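Local structure of ATP-dependent DNA helicase (Mycobacterium smegmatis, 5V9X) at residues V397-V400 with E401-S405; V406-G409 with L410-G414; V441-Q444 with R445-G449; D649-C652 with Q653-F657. The protein couples ATP hydrolysis to 3'-to-5' tracking along single-stranded DNA, a movement by which it unwinds RNA:DNA hybrids. All blocks are in the same frame, centred on the assembly; numbering follows the deposited sequence.

In the fold
The four contacts form a chain of touching neighbours, from the side of the second RecA-like domain near the nucleotide out to helix 645-653, whose following strand 657-659 joins the edge of that domain's sheet. Interactions 1 and 2 meet where Q399 OE1 lies 2.9 Å from R412 NH1. Interaction 2 rests on interaction 3 through V406 and M446, their centres about 10 Å apart, and interaction 3 is tied to interaction 4 by Q444 OE1 and R651 NH1 at 2.8 Å. Interaction 2 comes closest to the nucleotide, with the Q411 side chain about 5 Å from the bound AMP-PNP. Interaction 1 lies about 4 Å from the DNA at its nearest atom, whereas interaction 4 stays about 17 Å from it.

Interaction 1: residues V397-V400 with E401-S405; sequences VIQV and EAPPS
From Q399 to E401 the backbone leaves strand 394-400 in extended form and then swerves, because E401 takes up a positive phi of 68°. This unusual backbone angle turns the chain out of the sheet, and the E401 carbonyl comes within the span of the Q399 side chain two residues earlier. Q399 NE2 donates to E401 O at 3.0 Å with a fairly straight N-H...O angle of 155°. The acceptor lies almost in the plane of the Q399 amide, while the donor is tilted out of the plane of the E401 carbonyl. A bend at chi2 (63°) folds the Q399 chain back beside the loop. Its flank is packed against a proline: Q399 CG is 3.9 Å from P403 CD, Q399 CD is 4.0 Å from P403 CB, and the two side chains cross obliquely. This is the strand-to-helix link of a beta-alpha-beta unit in the second RecA-like domain, leading into helix 406-413. The buried Q399 amide is used at both ends, since OE1 accepts from R412 NH1 and NE2 also reaches N298 OD1, a pairing that fixes which way the amide is flipped. N298 in turn donates through ND2 to A402 O and E401 OE1, so one asparagine bridges the turn. V400 directs its side chain to the other side of the strand, onto W276 and I283 of helix 276-288. Farther along the loop, P404 packs on a guanine base of the bound DNA, and S405 occupies the N-cap of the following helix, with its side chain capping a backbone NH.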
loop_
_atom_site.group_PDB
_atom_site.type_symbol
_atom_site.label_atom_id
_atom_site.label_comp_id
_atom_site.label_asym_id
_atom_site.label_seq_id
_atom_site.Cartn_x
_atom_site.Cartn_y
_atom_site.Cartn_z
ATOM N N VAL A 397 10.908 10.813 -13.283
ATOM C CA VAL A 397 10.400 10.588 -11.935
ATOM C C VAL A 397 11.596 10.471 -11.002
ATOM O O VAL A 397 12.535 9.717 -11.280
ATOM C CB VAL A 397 9.517 9.329 -11.845
ATOM C CG1 VAL A 397 9.265 8.965 -10.387
ATOM C CG2 VAL A 397 8.198 9.547 -12.569
ATOM N N ILE A 398 11.569 11.227 -9.911
ATOM C CA ILE A 398 12.599 11.167 -8.883
ATOM C C ILE A 398 11.977 10.572 -7.629
ATOM O O ILE A 398 10.905 11.008 -7.192
ATOM C CB ILE A 398 13.200 12.552 -8.601
ATOM C CG1 ILE A 398 13.867 13.113 -9.858
ATOM C CG2 ILE A 398 14.196 12.470 -7.462
ATOM C CD1 ILE A 398 14.449 14.494 -9.667
ATOM N N GLN A 399 12.644 9.573 -7.057
ATOM C CA GLN A 399 12.187 8.907 -5.843
ATOM C C GLN A 399 13.150 9.258 -4.717
ATOM O O GLN A 399 14.321 8.869 -4.752
ATOM C CB GLN A 399 12.104 7.395 -6.043
ATOM C CG GLN A 399 11.785 6.619 -4.775
ATOM C CD GLN A 399 10.426 6.970 -4.206
ATOM O OE1 GLN A 399 9.457 7.129 -4.947
ATOM N NE2 GLN A 399 10.349 7.100 -2.885
ATOM N N VAL A 400 12.658 9.998 -3.728
ATOM C CA VAL A 400 13.442 10.346 -2.548
ATOM C C VAL A 400 13.241 9.248 -1.514
ATOM O O VAL A 400 12.102 8.935 -1.151
ATOM C CB VAL A 400 13.034 11.720 -1.996
ATOM C CG1 VAL A 400 13.423 11.849 -0.531
ATOM C CG2 VAL A 400 13.690 12.823 -2.810
ATOM N N GLU A 401 14.352 8.660 -1.055
ATOM C CA GLU A 401 14.376 7.478 -0.194
ATOM C C GLU A 401 13.884 6.253 -0.960
ATOM O O GLU A 401 13.158 6.386 -1.950
ATOM C CB GLU A 401 13.545 7.695 1.077
ATOM C CG GLU A 401 13.720 6.626 2.150
ATOM C CD GLU A 401 12.976 6.951 3.433
ATOM O OE1 GLU A 401 11.881 7.550 3.356
ATOM O OE2 GLU A 401 13.491 6.615 4.520
ATOM N N ALA A 402 14.288 5.063 -0.529
ATOM C CA ALA A 402 13.798 3.849 -1.162
ATOM C C ALA A 402 12.275 3.797 -1.070
ATOM O O ALA A 402 11.702 4.180 -0.043
ATOM C CB ALA A 402 14.411 2.611 -0.506
ATOM N N PRO A 403 11.590 3.352 -2.119
ATOM C CA PRO A 403 10.123 3.307 -2.092
ATOM C C PRO A 403 9.630 2.178 -1.205
ATOM O O PRO A 403 10.404 1.276 -0.850
ATOM C CB PRO A 403 9.754 3.076 -3.565
ATOM C CG PRO A 403 10.938 2.395 -4.142
ATOM C CD PRO A 403 12.138 2.939 -3.424
ATOM N N PRO A 404 8.349 2.191 -0.816
ATOM C CA PRO A 404 7.863 1.182 0.143
ATOM C C PRO A 404 7.935 -0.251 -0.362
ATOM O O PRO A 404 7.933 -1.175 0.460
ATOM C CB PRO A 404 6.411 1.611 0.399
ATOM C CG PRO A 404 6.041 2.440 -0.784
ATOM C CD PRO A 404 7.296 3.160 -1.167
ATOM N N SER A 405 7.993 -0.469 -1.672
ATOM C CA SER A 405 8.147 -1.812 -2.216
ATOM C C SER A 405 8.685 -1.702 -3.634
ATOM O O SER A 405 8.771 -0.611 -4.206
ATOM C CB SER A 405 6.827 -2.587 -2.187
ATOM O OG SER A 405 5.832 -1.933 -2.953
#

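Interaction 2: residues V406-G409 with L410-G414; sequences VASG and LQRVG
V406 to G409 and L410 to V413 form two successive turns of helix 406-413, the helix of a beta-alpha-beta unit between strands 394-400 and 424-429. The sequence QRVGR beginning at Q411 matches helicase motif VI of superfamily 2, consistent with the position of Q411 near the bound nucleotide. The tight part is the backbone with the first side-chain carbons. L410 N donates to V406 O at 3.0 Å, Q411 N to A407 O at 2.9 Å, and R412 N to S408 O in a nearly straight bond of 164°. Q411 CG lies over the preceding turn, 3.3 Å from A407 O, and R412 CG is equally far from S408 O; each CG sits beside its own backbone N, R412 with a chi1 of -71°. From there the R412 chain runs extended to NE, carrying the guanidinium past S408 CB to outside acceptors, Q399 OE1 and N298 OD1. S408 OG turns back to S405 O, and Q411 NE2 reaches T228 OG1. The looser side is apolar and includes the partly exposed L410. Here V406 CG1 and L410 CD1 only approach to 4.5 Å, while both residues lean on M446 of helix 433-448. At the far end V413 N bonds to G409 O from above the carbonyl plane, and V413 CG2 rests 3.3 Å from the same oxygen.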
loop_
_atom_site.group_PDB
_atom_site.type_symbol
_atom_site.label_atom_id
_atom_site.label_comp_id
_atom_site.label_asym_id
_atom_site.label_seq_id
_atom_site.Cartn_x
_atom_site.Cartn_y
_atom_site.Cartn_z
ATOM N N VAL A 406 9.057 -2.854 -4.196
ATOM C CA VAL A 406 9.546 -2.883 -5.570
ATOM C C VAL A 406 8.415 -2.577 -6.542
ATOM O O VAL A 406 8.604 -1.853 -7.529
ATOM C CB VAL A 406 10.203 -4.242 -5.871
ATOM C CG1 VAL A 406 10.570 -4.350 -7.344
ATOM C CG2 VAL A 406 11.431 -4.435 -4.997
ATOM N N ALA A 407 7.220 -3.113 -6.274
ATOM C CA ALA A 407 6.083 -2.865 -7.152
ATOM C C ALA A 407 5.768 -1.377 -7.243
ATOM O O ALA A 407 5.517 -0.855 -8.337
ATOM C CB ALA A 407 4.863 -3.646 -6.664
ATOM N N SER A 408 5.785 -0.674 -6.108
ATOM C CA SER A 408 5.488 0.754 -6.134
ATOM C C SER A 408 6.549 1.521 -6.913
ATOM O O SER A 408 6.223 2.432 -7.683
ATOM C CB SER A 408 5.359 1.297 -4.711
ATOM O OG SER A 408 6.622 1.402 -4.082
ATOM N N GLY A 409 7.823 1.163 -6.734
ATOM C CA GLY A 409 8.875 1.792 -7.518
ATOM C C GLY A 409 8.665 1.627 -9.012
ATOM O O GLY A 409 8.955 2.536 -9.793
ATOM N N LEU A 410 8.158 0.465 -9.429
ATOM C CA LEU A 410 7.822 0.258 -10.834
ATOM C C LEU A 410 6.600 1.069 -11.242
ATOM O O LEU A 410 6.509 1.515 -12.391
ATOM C CB LEU A 410 7.582 -1.227 -11.104
ATOM C CG LEU A 410 8.813 -2.129 -11.164
ATOM C CD1 LEU A 410 8.401 -3.588 -11.164
ATOM C CD2 LEU A 410 9.641 -1.807 -12.397
ATOM N N GLN A 411 5.651 1.258 -10.325
ATOM C CA GLN A 411 4.475 2.060 -10.638
ATOM C C GLN A 411 4.802 3.550 -10.651
ATOM O O GLN A 411 4.337 4.283 -11.532
ATOM C CB GLN A 411 3.359 1.761 -9.636
ATOM C CG GLN A 411 2.755 0.371 -9.778
ATOM C CD GLN A 411 1.864 0.236 -11.003
ATOM O OE1 GLN A 411 1.713 1.177 -11.788
ATOM N NE2 GLN A 411 1.265 -0.938 -11.171
ATOM N N ARG A 412 5.611 4.007 -9.694
ATOM C CA ARG A 412 5.953 5.423 -9.615
ATOM C C ARG A 412 6.788 5.855 -10.815
ATOM O O ARG A 412 6.443 6.812 -11.516
ATOM C CB ARG A 412 6.686 5.711 -8.302
ATOM C CG ARG A 412 5.788 5.633 -7.078
ATOM C CD ARG A 412 6.522 6.011 -5.805
ATOM N NE ARG A 412 5.702 5.761 -4.622
ATOM C CZ ARG A 412 6.077 6.036 -3.378
ATOM N NH1 ARG A 412 7.264 6.579 -3.143
ATOM N NH2 ARG A 412 5.262 5.770 -2.365
ATOM N N VAL A 413 7.899 5.157 -11.068
ATOM C CA VAL A 413 8.744 5.495 -12.211
ATOM C C VAL A 413 7.966 5.365 -13.514
ATOM O O VAL A 413 8.251 6.068 -14.492
ATOM C CB VAL A 413 10.014 4.619 -12.211
ATOM C CG1 VAL A 413 10.842 4.850 -13.472
ATOM C CG2 VAL A 413 10.852 4.903 -10.969
ATOM N N GLY A 414 6.955 4.493 -13.543
ATOM C CA GLY A 414 6.135 4.331 -14.731
ATOM C C GLY A 414 5.411 5.588 -15.169
ATOM O O GLY A 414 5.017 5.685 -16.336
#

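Interaction 3: residues V441-Q444 with R445-G449; sequences VTVQ and RMQTG
T442 and M446 meet where the T442 methyl CG2 lies 3.7 Å from M446 SD, the two side chains crossing one turn apart in helix 433-448. V441 and R445 instead run side by side, with V441 CG1 4.0 Å from R445 CG. On a third flank V443 CG1 is 3.6 Å from Q447 NE2, so a methyl group rests against the amide end of the glutamine. Beneath these pairs lie the i to i+4 backbone bonds: R445 N to V441 O is 2.8 Å, M446 N to T442 O 2.9 Å and Q447 N to V443 O 3.1 Å, whereas T448 N to Q444 O is weak. The helix closes in a Schellman motif around G449 (phi 70°), with D450 N bonding back to R445 O and G449 N weakly to M446 O. Separately, T448 OG1 hydrogen-bonds to the D450 carboxylate. M446, bent at chi3 (67°), reaches V406, L410 and V413 of helix 406-413 as well as L258 of the sheet; V443 adds L258 and V260, and V441 packs on helix 627-640. T442 OG1 hydrogen-bonds to G438 O, one turn back in the helix. Apolar contacts thus join the helix to the sheet and to its neighbours, while two glutamine amides add directional bonds, Q444 OE1 accepting from R651 NH1 and Q447 NE2 donating to K654 O.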
loop_
_atom_site.group_PDB
_atom_site.type_symbol
_atom_site.label_atom_id
_atom_site.label_comp_id
_atom_site.label_asym_id
_atom_site.label_seq_id
_atom_site.Cartn_x
_atom_site.Cartn_y
_atom_site.Cartn_z
ATOM N N VAL A 441 19.080 -2.265 -3.989
ATOM C CA VAL A 441 18.311 -3.500 -4.126
ATOM C C VAL A 441 16.999 -3.230 -4.851
ATOM O O VAL A 441 16.558 -4.027 -5.687
ATOM C CB VAL A 441 18.074 -4.144 -2.747
ATOM C CG1 VAL A 441 17.163 -5.356 -2.872
ATOM C CG2 VAL A 441 19.396 -4.539 -2.110
ATOM N N THR A 442 16.364 -2.095 -4.556
ATOM C CA THR A 442 15.110 -1.755 -5.219
ATOM C C THR A 442 15.310 -1.602 -6.722
ATOM O O THR A 442 14.552 -2.167 -7.519
ATOM C CB THR A 442 14.528 -0.478 -4.616
ATOM O OG1 THR A 442 14.266 -0.687 -3.223
ATOM C CG2 THR A 442 13.233 -0.107 -5.318
ATOM N N VAL A 443 16.331 -0.841 -7.129
ATOM C CA VAL A 443 16.651 -0.717 -8.549
ATOM C C VAL A 443 16.955 -2.084 -9.147
ATOM O O VAL A 443 16.535 -2.398 -10.268
ATOM C CB VAL A 443 17.826 0.261 -8.747
ATOM C CG1 VAL A 443 18.386 0.158 -10.160
ATOM C CG2 VAL A 443 17.385 1.684 -8.453
ATOM N N GLN A 444 17.678 -2.921 -8.400
ATOM C CA GLN A 444 18.014 -4.256 -8.880
ATOM C C GLN A 444 16.759 -5.078 -9.152
ATOM O O GLN A 444 16.609 -5.666 -10.229
ATOM C CB GLN A 444 18.911 -4.953 -7.857
ATOM C CG GLN A 444 19.254 -6.389 -8.188
ATOM C CD GLN A 444 20.058 -7.049 -7.088
ATOM O OE1 GLN A 444 21.282 -6.921 -7.034
ATOM N NE2 GLN A 444 19.372 -7.752 -6.193
ATOM N N ARG A 445 15.839 -5.123 -8.184
ATOM C CA ARG A 445 14.621 -5.910 -8.353
ATOM C C ARG A 445 13.714 -5.324 -9.429
ATOM O O ARG A 445 13.013 -6.074 -10.117
ATOM C CB ARG A 445 13.872 -6.010 -7.024
ATOM C CG ARG A 445 14.712 -6.531 -5.859
ATOM C CD ARG A 445 14.640 -8.043 -5.726
ATOM N NE ARG A 445 13.424 -8.476 -5.040
ATOM C CZ ARG A 445 13.103 -9.747 -4.823
ATOM N NH1 ARG A 445 13.904 -10.717 -5.243
ATOM N NH2 ARG A 445 11.978 -10.051 -4.190
ATOM N N MET A 446 13.709 -3.995 -9.586
ATOM C CA MET A 446 12.876 -3.370 -10.612
ATOM C C MET A 446 13.324 -3.772 -12.011
ATOM O O MET A 446 12.489 -4.005 -12.894
ATOM C CB MET A 446 12.914 -1.849 -10.472
ATOM C CG MET A 446 12.194 -1.293 -9.265
ATOM S SD MET A 446 12.640 0.434 -8.981
ATOM C CE MET A 446 11.920 1.210 -10.425
ATOM N N GLN A 447 14.637 -3.841 -12.235
ATOM C CA GLN A 447 15.145 -4.203 -13.553
ATOM C C GLN A 447 14.818 -5.649 -13.906
ATOM O O GLN A 447 14.624 -5.966 -15.085
ATOM C CB GLN A 447 16.653 -3.958 -13.613
ATOM C CG GLN A 447 17.045 -2.494 -13.454
ATOM C CD GLN A 447 18.544 -2.291 -13.347
ATOM O OE1 GLN A 447 19.296 -3.235 -13.102
ATOM N NE2 GLN A 447 18.987 -1.051 -13.533
ATOM N N THR A 448 14.747 -6.535 -12.913
ATOM C CA THR A 448 14.386 -7.929 -13.134
ATOM C C THR A 448 12.915 -8.217 -12.849
ATOM O O THR A 448 12.469 -9.349 -13.056
ATOM C CB THR A 448 15.262 -8.848 -12.274
ATOM O OG1 THR A 448 15.029 -8.577 -10.887
ATOM C CG2 THR A 448 16.734 -8.629 -12.587
ATOM N N GLY A 449 12.156 -7.231 -12.381
ATOM C CA GLY A 449 10.739 -7.432 -12.138
ATOM C C GLY A 449 10.415 -8.334 -10.968
ATOM O O GLY A 449 9.369 -8.988 -10.972
#

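Interaction 4: residues D649-C652 with Q653-F657; sequences DKRC and QKMGF
C652 and F657 carry both the main-chain and the aromatic part of this contact. Among the backbone bonds, C652 O accepts twice, from M655 N at 3.1 Å and from F657 N at 3.3 Å; the two donors arrive from opposite faces of the carbonyl plane. Q653 N reaches D649 O at 3.1 Å, while K654 N to K650 O is weak. G656 N closes back on Q653 O at 3.1 Å, completing a type I turn from Q653 to G656. In the aromatic contact, C652 CB stands over one face of the F657 ring, 3.9 Å from the centroid and 28° off the normal, a CH-pi contact. C652 SG, placed beside its own backbone N by a chi1 of -68°, meets the same ring obliquely in a cysteine sulfur-aromatic contact, with 4.1 Å between SG and the centroid of F657. The remaining side chains mix apolar and charged groups: the CE methyl of M655 approaches R651 NH1 obliquely. The R651 guanidinium forms a salt bridge with E639 through NH2, which together with the hydrogen bond from NH1 to Q444 OE1 restrains its rotation. M655 itself packs on A440 and V443 of helix 433-448. The 6→1 bond from F657 N and the 5→2 bond from G656 N, with a positive phi of 84° at G656, define a Schellman motif, here ending helix 645-653 and delivering the chain to the edge strand 657-659.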
loop_
_atom_site.group_PDB
_atom_site.type_symbol
_atom_site.label_atom_id
_atom_site.label_comp_id
_atom_site.label_asym_id
_atom_site.label_seq_id
_atom_site.Cartn_x
_atom_site.Cartn_y
_atom_site.Cartn_z
ATOM N N ASP A 649 32.683 -1.988 -9.263
ATOM C CA ASP A 649 32.277 -0.872 -10.113
ATOM C C ASP A 649 31.366 -1.336 -11.243
ATOM O O ASP A 649 30.382 -0.662 -11.569
ATOM C CB ASP A 649 33.510 -0.160 -10.672
ATOM C CG ASP A 649 34.280 0.596 -9.606
ATOM O OD1 ASP A 649 33.814 0.634 -8.447
ATOM O OD2 ASP A 649 35.355 1.148 -9.925
ATOM N N LYS A 650 31.678 -2.482 -11.857
ATOM C CA LYS A 650 30.801 -3.031 -12.889
ATOM C C LYS A 650 29.400 -3.266 -12.339
ATOM O O LYS A 650 28.401 -2.923 -12.979
ATOM C CB LYS A 650 31.367 -4.343 -13.436
ATOM C CG LYS A 650 32.855 -4.361 -13.723
ATOM C CD LYS A 650 33.311 -5.800 -13.932
ATOM C CE LYS A 650 34.802 -5.970 -13.697
ATOM N NZ LYS A 650 35.124 -7.359 -13.266
ATOM N N ARG A 651 29.317 -3.859 -11.146
ATOM C CA ARG A 651 28.023 -4.188 -10.558
ATOM C C ARG A 651 27.195 -2.937 -10.295
ATOM O O ARG A 651 25.982 -2.923 -10.538
ATOM C CB ARG A 651 28.233 -4.973 -9.265
ATOM C CG ARG A 651 26.960 -5.459 -8.609
ATOM C CD ARG A 651 26.441 -6.717 -9.276
ATOM N NE ARG A 651 25.902 -7.646 -8.288
ATOM C CZ ARG A 651 24.639 -7.655 -7.881
ATOM N NH1 ARG A 651 23.771 -6.791 -8.385
ATOM N NH2 ARG A 651 24.241 -8.534 -6.972
ATOM N N CYS A 652 27.832 -1.875 -9.799
ATOM C CA CYS A 652 27.096 -0.658 -9.473
ATOM C C CYS A 652 26.610 0.068 -10.721
ATOM O O CYS A 652 25.562 0.721 -10.684
ATOM C CB CYS A 652 27.967 0.273 -8.628
ATOM S SG CYS A 652 28.339 -0.341 -6.969
ATOM N N GLN A 653 27.345 -0.033 -11.831
ATOM C CA GLN A 653 27.008 0.762 -13.008
ATOM C C GLN A 653 25.792 0.224 -13.752
ATOM O O GLN A 653 25.062 1.004 -14.374
ATOM C CB GLN A 653 28.210 0.854 -13.949
ATOM C CG GLN A 653 29.303 1.780 -13.440
ATOM C CD GLN A 653 28.779 3.157 -13.059
ATOM O OE1 GLN A 653 27.902 3.711 -13.726
ATOM N NE2 GLN A 653 29.314 3.714 -11.979
ATOM N N LYS A 654 25.550 -1.086 -13.711
ATOM C CA LYS A 654 24.320 -1.615 -14.287
ATOM C C LYS A 654 23.105 -1.356 -13.404
ATOM O O LYS A 654 21.998 -1.780 -13.756
ATOM C CB LYS A 654 24.464 -3.113 -14.575
ATOM C CG LYS A 654 25.094 -3.921 -13.458
ATOM C CD LYS A 654 25.423 -5.328 -13.929
ATOM C CE LYS A 654 26.391 -5.304 -15.104
ATOM N NZ LYS A 654 26.792 -6.677 -15.520
ATOM N N MET A 655 23.288 -0.676 -12.273
ATOM C CA MET A 655 22.190 -0.133 -11.489
ATOM C C MET A 655 21.992 1.358 -11.710
ATOM O O MET A 655 21.012 1.917 -11.204
ATOM C CB MET A 655 22.421 -0.388 -9.997
ATOM C CG MET A 655 22.296 -1.837 -9.603
ATOM S SD MET A 655 22.755 -2.126 -7.891
ATOM C CE MET A 655 22.571 -3.903 -7.830
ATOM N N GLY A 656 22.891 2.010 -12.442
ATOM C CA GLY A 656 22.789 3.438 -12.656
ATOM C C GLY A 656 23.379 4.289 -11.559
ATOM O O GLY A 656 23.012 5.462 -11.441
ATOM N N PHE A 657 24.275 3.732 -10.743
ATOM C CA PHE A 657 24.947 4.504 -9.703
ATOM C C PHE A 657 25.612 5.736 -10.299
ATOM O O PHE A 657 26.293 5.655 -11.325
ATOM C CB PHE A 657 25.990 3.635 -8.994
ATOM C CG PHE A 657 25.428 2.767 -7.898
ATOM C CD1 PHE A 657 24.205 2.133 -8.048
ATOM C CD2 PHE A 657 26.139 2.570 -6.724
ATOM C CE1 PHE A 657 23.695 1.334 -7.041
ATOM C CE2 PHE A 657 25.636 1.771 -5.717
ATOM C CZ PHE A 657 24.413 1.153 -5.875
#